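Local structure of reducing end xylose-releasing exo-oligoxylanase (Bacillus halodurans, 1WU4) at residues 317-322 and 351-356; 175-180 and 187-192; 83-88 and 142-147. The protein hydrolyses xylooligosaccharides of three or more sugar units with inversion of the anomeric configuration, releasing xylose from the reducing end. The protein carries 1 engineered substitution. All coordinates share one frame; numbering follows the deposited sequence.

Overall arrangement
Contact 3 comes first along the chain. It brings the turn between helices 69-81 and 85-99 against the end of helix 127-144, closing a loop of 53 residues that holds most of two helices. Contact 2 follows and is much more local. It folds the long connection between helix 154-167 and strand 193-194 back on itself, with six residues between its segments. Contact 1 comes last along the chain. It joins the start of helix 320-329 to the loop between helices 340-348 and 358-372, across 28 residues. The three are in series, neither nested nor crossing, and their centres lie about 30 Å apart around the (alpha/alpha)6 barrel.

Contact 1: residues 317-322 and 351-356; sequences SLHPVG and PVRTGN
An ST turn, in which Ser317 OG accepts from the backbone N of His319, leads through the Leu318 carbonyl that Arg353 grips. Arg353 NH2 donates to Leu318 O at 2.9 Å, in the carbonyl plane, with an N-H...O angle of 150°. A water adds a second link. The water O lies 2.7 Å from Leu318 O, to which it donates, and 2.9 Å from Arg353 NH1, in the guanidinium plane. The two terminal nitrogens thus reach the same carbonyl, NH2 directly and NH1 through water. Arg353 can span the gap because its CG is anti to the backbone N (chi1 -176°) and its chain runs extended as far as NE.

His319, at the N-cap position of helix 320-329, is next. Its ND1 lies 3.5 Å from Arg353 NH2, with ring and guanidinium planes 59° apart. The two are joined through a third residue: Asp361 OD2 is hydrogen-bonded to His319 ND1 and forms a salt bridge with Arg353 NH2. The other Asp361 oxygen bonds the backbone N of Gly322, in the first turn of the helix.

Past Pro320, Val321 turns toward the loop. Its CG1 comes to 4.1 Å from Pro351 O, and its side chain also rests on Asp361 and Tyr365 of helix 358-372.

This polar cluster joins a helix start to an interhelical loop of the family 8 (alpha/alpha)6 barrel. It lies near the probable catalytic residues; the His319 side chain is about 8 Å from that of Asp263, the probable proton acceptor.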
loop_
_atom_site.group_PDB
_atom_site.type_symbol
_atom_site.label_atom_id
_atom_site.label_comp_id
_atom_site.label_asym_id
_atom_site.label_seq_id
_atom_site.Cartn_x
_atom_site.Cartn_y
_atom_site.Cartn_z
ATOM N N SER A 317 2.111 -11.168 -16.914
ATOM C CA SER A 317 1.870 -10.211 -15.851
ATOM C C SER A 317 1.693 -8.864 -16.545
ATOM O O SER A 317 2.415 -8.555 -17.496
ATOM C CB SER A 317 3.085 -10.153 -14.926
ATOM O OG SER A 317 3.031 -9.022 -14.074
ATOM N N LEU A 318 0.735 -8.069 -16.084
ATOM C CA LEU A 318 0.514 -6.756 -16.676
ATOM C C LEU A 318 1.422 -5.729 -16.007
ATOM O O LEU A 318 1.566 -4.607 -16.497
ATOM C CB LEU A 318 -0.948 -6.336 -16.516
ATOM C CG LEU A 318 -1.950 -7.016 -17.453
ATOM C CD1 LEU A 318 -3.366 -6.658 -17.036
ATOM C CD2 LEU A 318 -1.686 -6.579 -18.886
ATOM N N HIS A 319 2.045 -6.122 -14.899
ATOM C CA HIS A 319 2.916 -5.225 -14.144
ATOM C C HIS A 319 4.164 -5.941 -13.621
ATOM O O HIS A 319 4.383 -6.018 -12.412
ATOM C CB HIS A 319 2.127 -4.628 -12.974
ATOM C CG HIS A 319 0.905 -3.876 -13.397
ATOM N ND1 HIS A 319 0.965 -2.626 -13.975
ATOM C CD2 HIS A 319 -0.407 -4.211 -13.362
ATOM C CE1 HIS A 319 -0.258 -2.224 -14.277
ATOM N NE2 HIS A 319 -1.108 -3.168 -13.916
ATOM N N PRO A 320 5.007 -6.455 -14.530
ATOM C CA PRO A 320 6.225 -7.160 -14.119
ATOM C C PRO A 320 7.215 -6.315 -13.317
ATOM O O PRO A 320 7.886 -6.830 -12.424
ATOM C CB PRO A 320 6.799 -7.670 -15.443
ATOM C CG PRO A 320 6.272 -6.687 -16.453
ATOM C CD PRO A 320 4.857 -6.472 -15.996
ATOM N N VAL A 321 7.311 -5.026 -13.630
ATOM C CA VAL A 321 8.220 -4.148 -12.894
ATOM C C VAL A 321 7.713 -4.012 -11.454
ATOM O O VAL A 321 8.499 -4.028 -10.507
ATOM C CB VAL A 321 8.325 -2.754 -13.569
ATOM C CG1 VAL A 321 9.103 -1.792 -12.680
ATOM C CG2 VAL A 321 9.029 -2.892 -14.915
ATOM N N GLY A 322 6.398 -3.893 -11.293
ATOM C CA GLY A 322 5.829 -3.798 -9.961
ATOM C C GLY A 322 6.095 -5.081 -9.187
ATOM O O GLY A 322 6.391 -5.041 -7.994
ATOM N N PRO A 351 14.857 -0.421 -14.581
ATOM C CA PRO A 351 14.457 0.990 -14.630
ATOM C C PRO A 351 12.959 1.165 -14.377
ATOM O O PRO A 351 12.180 0.227 -14.553
ATOM C CB PRO A 351 14.836 1.409 -16.050
ATOM C CG PRO A 351 15.975 0.490 -16.391
ATOM C CD PRO A 351 15.487 -0.831 -15.848
ATOM N N VAL A 352 12.556 2.361 -13.959
ATOM C CA VAL A 352 11.138 2.608 -13.735
ATOM C C VAL A 352 10.427 2.396 -15.070
ATOM O O VAL A 352 11.027 2.557 -16.136
ATOM C CB VAL A 352 10.871 4.048 -13.238
ATOM C CG1 VAL A 352 11.541 4.269 -11.893
ATOM C CG2 VAL A 352 11.372 5.054 -14.254
ATOM N N ARG A 353 9.154 2.026 -15.015
ATOM C CA ARG A 353 8.393 1.784 -16.232
ATOM C C ARG A 353 8.083 3.068 -16.986
ATOM O O ARG A 353 7.867 4.121 -16.390
ATOM C CB ARG A 353 7.086 1.057 -15.902
ATOM C CG ARG A 353 6.262 0.685 -17.131
ATOM C CD ARG A 353 5.021 -0.122 -16.764
ATOM N NE ARG A 353 4.275 -0.539 -17.949
ATOM C CZ ARG A 353 3.296 -1.439 -17.941
ATOM N NH1 ARG A 353 2.673 -1.755 -19.068
ATOM N NH2 ARG A 353 2.942 -2.026 -16.804
ATOM N N THR A 354 8.071 2.964 -18.309
ATOM C CA THR A 354 7.763 4.098 -19.171
ATOM C C THR A 354 6.451 3.783 -19.873
ATOM O O THR A 354 5.979 2.649 -19.832
ATOM C CB THR A 354 8.840 4.301 -20.251
ATOM O OG1 THR A 354 8.887 3.149 -21.102
ATOM C CG2 THR A 354 10.204 4.515 -19.617
ATOM N N GLY A 355 5.855 4.785 -20.511
ATOM C CA GLY A 355 4.618 4.546 -21.227
ATOM C C GLY A 355 3.343 4.910 -20.499
ATOM O O GLY A 355 3.364 5.337 -19.343
ATOM N N ASN A 356 2.222 4.717 -21.186
ATOM C CA ASN A 356 0.904 5.041 -20.649
ATOM C C ASN A 356 0.489 4.231 -19.427
ATOM O O ASN A 356 -0.441 4.618 -18.722
ATOM C CB ASN A 356 -0.160 4.870 -21.736
ATOM C CG ASN A 356 0.160 5.652 -22.994
ATOM O OD1 ASN A 356 0.496 6.834 -22.934
ATOM N ND2 ASN A 356 0.047 4.998 -24.143
HETATM O O HOH W 1 0.303 -3.421 -18.615
#

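Contact 2: residues 175-180 and 187-192; sequences HPMWNR and FIPEVE
Pro189 packs on the side chains of His175 and Met177 and on the backbone carbonyls of His175 and Pro176, and this is the tight part of the contact. Its CG lies 4.0 Å from Met177 CG, with the methionine methyl CE almost as near. The two side chains lie side by side and point the same way. Met177 continues from CG as an extended chain, which carries CE along the proline ring. Pro189 CB comes to 3.9 Å from His175 O, and Pro189 CA lies 3.7 Å from Pro176 O. His175 CB lies 3.5 Å from Pro189 O. The proline is the second residue of a type I beta turn from Ile188 to Val191. The closing bond of that turn, Val191 N to Ile188 O, is weak at 3.4 Å. Behind Met177 lie Cys165 of helix 154-167 and Glu130 of helix 127-144, so this side faces the helices of the barrel.

The outer side is looser. There Asn179 and exposed Glu192 meet through one bond. Asn179 ND2 donates to Glu192 OE1 at 3.0 Å, on the syn side but 32° out of the carboxylate plane. The amide and carboxylate planes stand 78° apart. Glu192 reaches the amide because its chain bends at chi2 (-55°), and Tyr247 OH also bonds its OE1. The backbone O of Glu192 is hydrogen-bonded to a glycerol, probably from the crystallisation liquor.

Asn182 N donates to Asn179 OD1, which fixes which end of the amide faces Glu192. Lys186 NZ bonds both Pro176 O and Pro189 O, bridging the two segments. With two partners on OE1, the Glu192 carboxylate is probably stabilised as the anion.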
loop_
_atom_site.group_PDB
_atom_site.type_symbol
_atom_site.label_atom_id
_atom_site.label_comp_id
_atom_site.label_asym_id
_atom_site.label_seq_id
_atom_site.Cartn_x
_atom_site.Cartn_y
_atom_site.Cartn_z
ATOM N N HIS A 175 -22.121 0.718 5.987
ATOM C CA HIS A 175 -21.459 -0.478 6.490
ATOM C C HIS A 175 -19.993 -0.177 6.768
ATOM O O HIS A 175 -19.395 0.685 6.128
ATOM C CB HIS A 175 -21.559 -1.614 5.470
ATOM C CG HIS A 175 -22.961 -1.925 5.047
ATOM N ND1 HIS A 175 -23.721 -1.056 4.294
ATOM C CD2 HIS A 175 -23.741 -3.008 5.273
ATOM C CE1 HIS A 175 -24.908 -1.592 4.073
ATOM N NE2 HIS A 175 -24.947 -2.776 4.656
ATOM N N PRO A 176 -19.393 -0.889 7.733
ATOM C CA PRO A 176 -17.985 -0.672 8.074
ATOM C C PRO A 176 -17.055 -1.307 7.043
ATOM O O PRO A 176 -17.485 -2.135 6.237
ATOM C CB PRO A 176 -17.865 -1.335 9.440
ATOM C CG PRO A 176 -18.783 -2.517 9.295
ATOM C CD PRO A 176 -19.997 -1.912 8.609
ATOM N N MET A 177 -15.786 -0.911 7.062
ATOM C CA MET A 177 -14.809 -1.469 6.135
ATOM C C MET A 177 -14.077 -2.659 6.739
ATOM O O MET A 177 -13.280 -3.312 6.068
ATOM C CB MET A 177 -13.810 -0.404 5.694
ATOM C CG MET A 177 -14.398 0.591 4.714
ATOM S SD MET A 177 -13.158 1.698 4.044
ATOM C CE MET A 177 -13.998 2.295 2.589
ATOM N N TRP A 178 -14.348 -2.919 8.014
ATOM C CA TRP A 178 -13.771 -4.054 8.729
ATOM C C TRP A 178 -14.931 -4.851 9.291
ATOM O O TRP A 178 -15.905 -4.273 9.777
ATOM C CB TRP A 178 -12.895 -3.591 9.901
ATOM C CG TRP A 178 -11.455 -3.398 9.559
ATOM C CD1 TRP A 178 -10.421 -4.246 9.842
ATOM C CD2 TRP A 178 -10.887 -2.296 8.847
ATOM N NE1 TRP A 178 -9.245 -3.738 9.348
ATOM C CE2 TRP A 178 -9.502 -2.542 8.730
ATOM C CE3 TRP A 178 -11.415 -1.123 8.292
ATOM C CZ2 TRP A 178 -8.634 -1.655 8.079
ATOM C CZ3 TRP A 178 -10.557 -0.244 7.645
ATOM C CH2 TRP A 178 -9.180 -0.515 7.544
ATOM N N ASN A 179 -14.842 -6.174 9.214
ATOM C CA ASN A 179 -15.889 -7.003 9.788
ATOM C C ASN A 179 -15.610 -6.934 11.287
ATOM O O ASN A 179 -14.500 -7.227 11.732
ATOM C CB ASN A 179 -15.779 -8.437 9.274
ATOM C CG ASN A 179 -16.777 -9.366 9.930
ATOM O OD1 ASN A 179 -16.615 -9.743 11.091
ATOM N ND2 ASN A 179 -17.822 -9.731 9.193
ATOM N N ARG A 180 -16.610 -6.525 12.058
ATOM C CA ARG A 180 -16.451 -6.374 13.502
ATOM C C ARG A 180 -16.196 -7.665 14.271
ATOM O O ARG A 180 -15.583 -7.642 15.339
ATOM C CB ARG A 180 -17.677 -5.664 14.080
ATOM C CG ARG A 180 -17.886 -4.262 13.528
ATOM C CD ARG A 180 -16.775 -3.321 13.970
ATOM N NE ARG A 180 -16.848 -3.020 15.398
ATOM C CZ ARG A 180 -17.816 -2.302 15.961
ATOM N NH1 ARG A 180 -17.804 -2.080 17.269
ATOM N NH2 ARG A 180 -18.793 -1.800 15.219
ATOM N N PHE A 187 -13.017 -6.308 1.200
ATOM C CA PHE A 187 -12.675 -5.874 -0.151
ATOM C C PHE A 187 -13.405 -4.549 -0.393
ATOM O O PHE A 187 -12.822 -3.593 -0.905
ATOM C CB PHE A 187 -13.108 -6.914 -1.182
ATOM C CG PHE A 187 -13.100 -6.393 -2.583
ATOM C CD1 PHE A 187 -11.944 -5.844 -3.126
ATOM C CD2 PHE A 187 -14.267 -6.390 -3.337
ATOM C CE1 PHE A 187 -11.950 -5.291 -4.400
ATOM C CE2 PHE A 187 -14.283 -5.840 -4.611
ATOM C CZ PHE A 187 -13.122 -5.287 -5.142
ATOM N N ILE A 188 -14.691 -4.520 -0.047
ATOM C CA ILE A 188 -15.512 -3.310 -0.127
ATOM C C ILE A 188 -16.514 -3.420 1.021
ATOM O O ILE A 188 -16.770 -4.513 1.524
ATOM C CB ILE A 188 -16.237 -3.121 -1.497
ATOM C CG1 ILE A 188 -17.066 -4.349 -1.859
ATOM C CG2 ILE A 188 -15.216 -2.801 -2.577
ATOM C CD1 ILE A 188 -17.821 -4.188 -3.175
ATOM N N PRO A 189 -17.086 -2.291 1.461
ATOM C CA PRO A 189 -18.045 -2.284 2.571
ATOM C C PRO A 189 -19.228 -3.247 2.551
ATOM O O PRO A 189 -19.594 -3.789 3.596
ATOM C CB PRO A 189 -18.502 -0.827 2.619
ATOM C CG PRO A 189 -17.306 -0.080 2.120
ATOM C CD PRO A 189 -16.874 -0.927 0.948
ATOM N N GLU A 190 -19.821 -3.468 1.382
ATOM C CA GLU A 190 -20.997 -4.328 1.294
ATOM C C GLU A 190 -20.805 -5.815 1.015
ATOM O O GLU A 190 -21.784 -6.527 0.806
ATOM C CB GLU A 190 -21.990 -3.756 0.274
ATOM C CG GLU A 190 -21.455 -3.603 -1.143
ATOM C CD GLU A 190 -20.742 -2.281 -1.369
ATOM O OE1 GLU A 190 -19.655 -2.073 -0.793
ATOM O OE2 GLU A 190 -21.278 -1.444 -2.128
ATOM N N VAL A 191 -19.568 -6.295 1.001
ATOM C CA VAL A 191 -19.355 -7.721 0.766
ATOM C C VAL A 191 -18.753 -8.360 2.005
ATOM O O VAL A 191 -18.330 -7.664 2.928
ATOM C CB VAL A 191 -18.420 -7.987 -0.441
ATOM C CG1 VAL A 191 -19.025 -7.396 -1.702
ATOM C CG2 VAL A 191 -17.035 -7.412 -0.179
ATOM N N GLU A 192 -18.731 -9.687 2.033
ATOM C CA GLU A 192 -18.163 -10.390 3.165
ATOM C C GLU A 192 -16.979 -11.270 2.773
ATOM O O GLU A 192 -16.950 -12.467 3.055
ATOM C CB GLU A 192 -19.229 -11.221 3.888
ATOM C CG GLU A 192 -20.258 -10.404 4.682
ATOM C CD GLU A 192 -19.637 -9.444 5.696
ATOM O OE1 GLU A 192 -18.605 -9.781 6.315
ATOM O OE2 GLU A 192 -20.199 -8.345 5.892
#

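Contact 3: residues 83-88 and 142-147; sequences DRKDIF and HRWGDG
The turn between helices 69-81 and 85-99 meets the end of helix 127-144, with the CA atoms of Lys85 and Trp144 7.7 Å apart: Asp83 closes helix 69-81 with positive phi in a Schellman motif, Arg84 occupies the N-cap position of helix 85-99, and Gly145, with positive phi, follows the end of helix 127-144.

Trp144 fills the gap between the turn and the helix end. Its NE1 donates to Asp83 OD1 at 2.9 Å, almost straight at 175° and in the indole plane. Lys85 CB lies 3.6 Å from the centroid of the six-membered ring, directly over its face, as a CH-pi contact. The Lys85 chain slides on across the indole, running opposite to the Trp144 side chain, and CE comes to 3.8 Å from Trp144 CB. NZ then leaves for Asp89 and Tyr154.

In the (alpha/alpha)6 barrel, this wedge joins the turn between two successive helices to the end of a third. Further in, the edge of Trp144 points at the face of Phe88 in a T-shaped pair. The planes stand at 75°, and Trp144 CZ3 is 3.6 Å from Phe88 CG.

The Arg143 guanidinium stacks over the Asp83 carboxylate, the planes 18° apart, with OD1 above the guanidinium centre. Arg143 NH2 is 3.7 Å from Asp83 OD1, a long salt bridge of charge alone, since no N-H points at the oxygen. Arg143 NH1 instead bonds Val80 O in the last turn of helix 69-81, and the guanidinium also makes a cation-pi contact with Trp379.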
loop_
_atom_site.group_PDB
_atom_site.type_symbol
_atom_site.label_atom_id
_atom_site.label_comp_id
_atom_site.label_asym_id
_atom_site.label_seq_id
_atom_site.Cartn_x
_atom_site.Cartn_y
_atom_site.Cartn_z
ATOM N N ASP A 83 8.803 14.619 3.003
ATOM C CA ASP A 83 8.713 15.927 3.640
ATOM C C ASP A 83 8.310 17.013 2.644
ATOM O O ASP A 83 8.929 18.075 2.578
ATOM C CB ASP A 83 10.049 16.287 4.306
ATOM C CG ASP A 83 9.922 17.446 5.277
ATOM O OD1 ASP A 83 8.847 17.586 5.895
ATOM O OD2 ASP A 83 10.902 18.204 5.440
ATOM N N ARG A 84 7.270 16.729 1.868
ATOM C CA ARG A 84 6.762 17.680 0.887
ATOM C C ARG A 84 5.300 18.000 1.192
ATOM O O ARG A 84 4.385 17.448 0.586
ATOM C CB ARG A 84 6.908 17.110 -0.528
ATOM C CG ARG A 84 8.351 17.073 -1.038
ATOM C CD ARG A 84 8.936 18.481 -1.144
ATOM N NE ARG A 84 8.224 19.299 -2.124
ATOM C CZ ARG A 84 8.403 19.220 -3.440
ATOM N NH1 ARG A 84 9.278 18.360 -3.947
ATOM N NH2 ARG A 84 7.700 19.997 -4.251
ATOM N N LYS A 85 5.096 18.903 2.148
ATOM C CA LYS A 85 3.762 19.315 2.573
ATOM C C LYS A 85 2.976 19.984 1.447
ATOM O O LYS A 85 1.753 19.865 1.379
ATOM C CB LYS A 85 3.877 20.272 3.762
ATOM C CG LYS A 85 2.554 20.637 4.421
ATOM C CD LYS A 85 2.790 21.534 5.634
ATOM C CE LYS A 85 1.515 21.766 6.428
ATOM N NZ LYS A 85 0.473 22.462 5.624
ATOM N N ASP A 86 3.677 20.686 0.563
ATOM C CA ASP A 86 3.013 21.356 -0.547
ATOM C C ASP A 86 2.307 20.339 -1.443
ATOM O O ASP A 86 1.155 20.530 -1.826
ATOM C CB ASP A 86 4.025 22.190 -1.346
ATOM C CG ASP A 86 5.162 21.360 -1.920
ATOM O OD1 ASP A 86 5.701 20.485 -1.207
ATOM O OD2 ASP A 86 5.532 21.598 -3.088
ATOM N N ILE A 87 2.997 19.248 -1.761
ATOM C CA ILE A 87 2.424 18.201 -2.600
ATOM C C ILE A 87 1.334 17.449 -1.835
ATOM O O ILE A 87 0.264 17.168 -2.375
ATOM C CB ILE A 87 3.523 17.217 -3.063
ATOM C CG1 ILE A 87 4.498 17.949 -3.992
ATOM C CG2 ILE A 87 2.907 16.019 -3.764
ATOM C CD1 ILE A 87 5.673 17.111 -4.450
ATOM N N PHE A 88 1.611 17.135 -0.574
ATOM C CA PHE A 88 0.654 16.428 0.269
ATOM C C PHE A 88 -0.683 17.163 0.295
ATOM O O PHE A 88 -1.734 16.572 0.052
ATOM C CB PHE A 88 1.196 16.328 1.698
ATOM C CG PHE A 88 0.348 15.492 2.616
ATOM C CD1 PHE A 88 0.695 14.170 2.889
ATOM C CD2 PHE A 88 -0.792 16.021 3.212
ATOM C CE1 PHE A 88 -0.080 13.389 3.745
ATOM C CE2 PHE A 88 -1.576 15.248 4.070
ATOM C CZ PHE A 88 -1.218 13.928 4.338
ATOM N N HIS A 142 1.995 14.578 12.570
ATOM C CA HIS A 142 3.201 14.443 13.373
ATOM C C HIS A 142 4.408 15.210 12.839
ATOM O O HIS A 142 5.201 15.743 13.618
ATOM C CB HIS A 142 3.527 12.958 13.538
ATOM C CG HIS A 142 2.413 12.177 14.164
ATOM N ND1 HIS A 142 2.369 10.799 14.159
ATOM C CD2 HIS A 142 1.291 12.587 14.801
ATOM C CE1 HIS A 142 1.265 10.395 14.761
ATOM N NE2 HIS A 142 0.592 11.460 15.160
ATOM N N ARG A 143 4.548 15.286 11.519
ATOM C CA ARG A 143 5.677 16.007 10.940
ATOM C C ARG A 143 5.458 17.511 10.858
ATOM O O ARG A 143 6.374 18.291 11.124
ATOM C CB ARG A 143 5.985 15.511 9.522
ATOM C CG ARG A 143 6.430 14.067 9.410
ATOM C CD ARG A 143 7.245 13.846 8.133
ATOM N NE ARG A 143 8.575 14.446 8.241
ATOM C CZ ARG A 143 9.559 14.268 7.362
ATOM N NH1 ARG A 143 9.375 13.510 6.290
ATOM N NH2 ARG A 143 10.739 14.837 7.566
ATOM N N TRP A 144 4.245 17.915 10.498
ATOM C CA TRP A 144 3.946 19.331 10.298
ATOM C C TRP A 144 2.961 19.991 11.252
ATOM O O TRP A 144 2.859 21.220 11.284
ATOM C CB TRP A 144 3.449 19.528 8.863
ATOM C CG TRP A 144 4.294 18.823 7.840
ATOM C CD1 TRP A 144 5.653 18.866 7.737
ATOM C CD2 TRP A 144 3.836 17.990 6.765
ATOM N NE1 TRP A 144 6.073 18.116 6.666
ATOM C CE2 TRP A 144 4.979 17.567 6.051
ATOM C CE3 TRP A 144 2.572 17.563 6.334
ATOM C CZ2 TRP A 144 4.898 16.736 4.929
ATOM C CZ3 TRP A 144 2.492 16.733 5.216
ATOM C CH2 TRP A 144 3.650 16.331 4.528
ATOM N N GLY A 145 2.236 19.188 12.020
ATOM C CA GLY A 145 1.256 19.739 12.935
ATOM C C GLY A 145 -0.061 19.961 12.215
ATOM O O GLY A 145 -0.081 20.217 11.010
ATOM N N ASP A 146 -1.163 19.854 12.948
ATOM C CA ASP A 146 -2.488 20.045 12.374
ATOM C C ASP A 146 -2.718 21.482 11.930
ATOM O O ASP A 146 -2.387 22.430 12.645
ATOM C CB ASP A 146 -3.561 19.644 13.388
ATOM C CG ASP A 146 -3.886 18.164 13.340
ATOM O OD1 ASP A 146 -3.066 17.382 12.809
ATOM O OD2 ASP A 146 -4.963 17.783 13.843
ATOM N N GLY A 147 -3.287 21.626 10.738
ATOM C CA GLY A 147 -3.574 22.939 10.200
ATOM C C GLY A 147 -4.828 23.511 10.827
ATOM O O GLY A 147 -5.689 22.774 11.312
#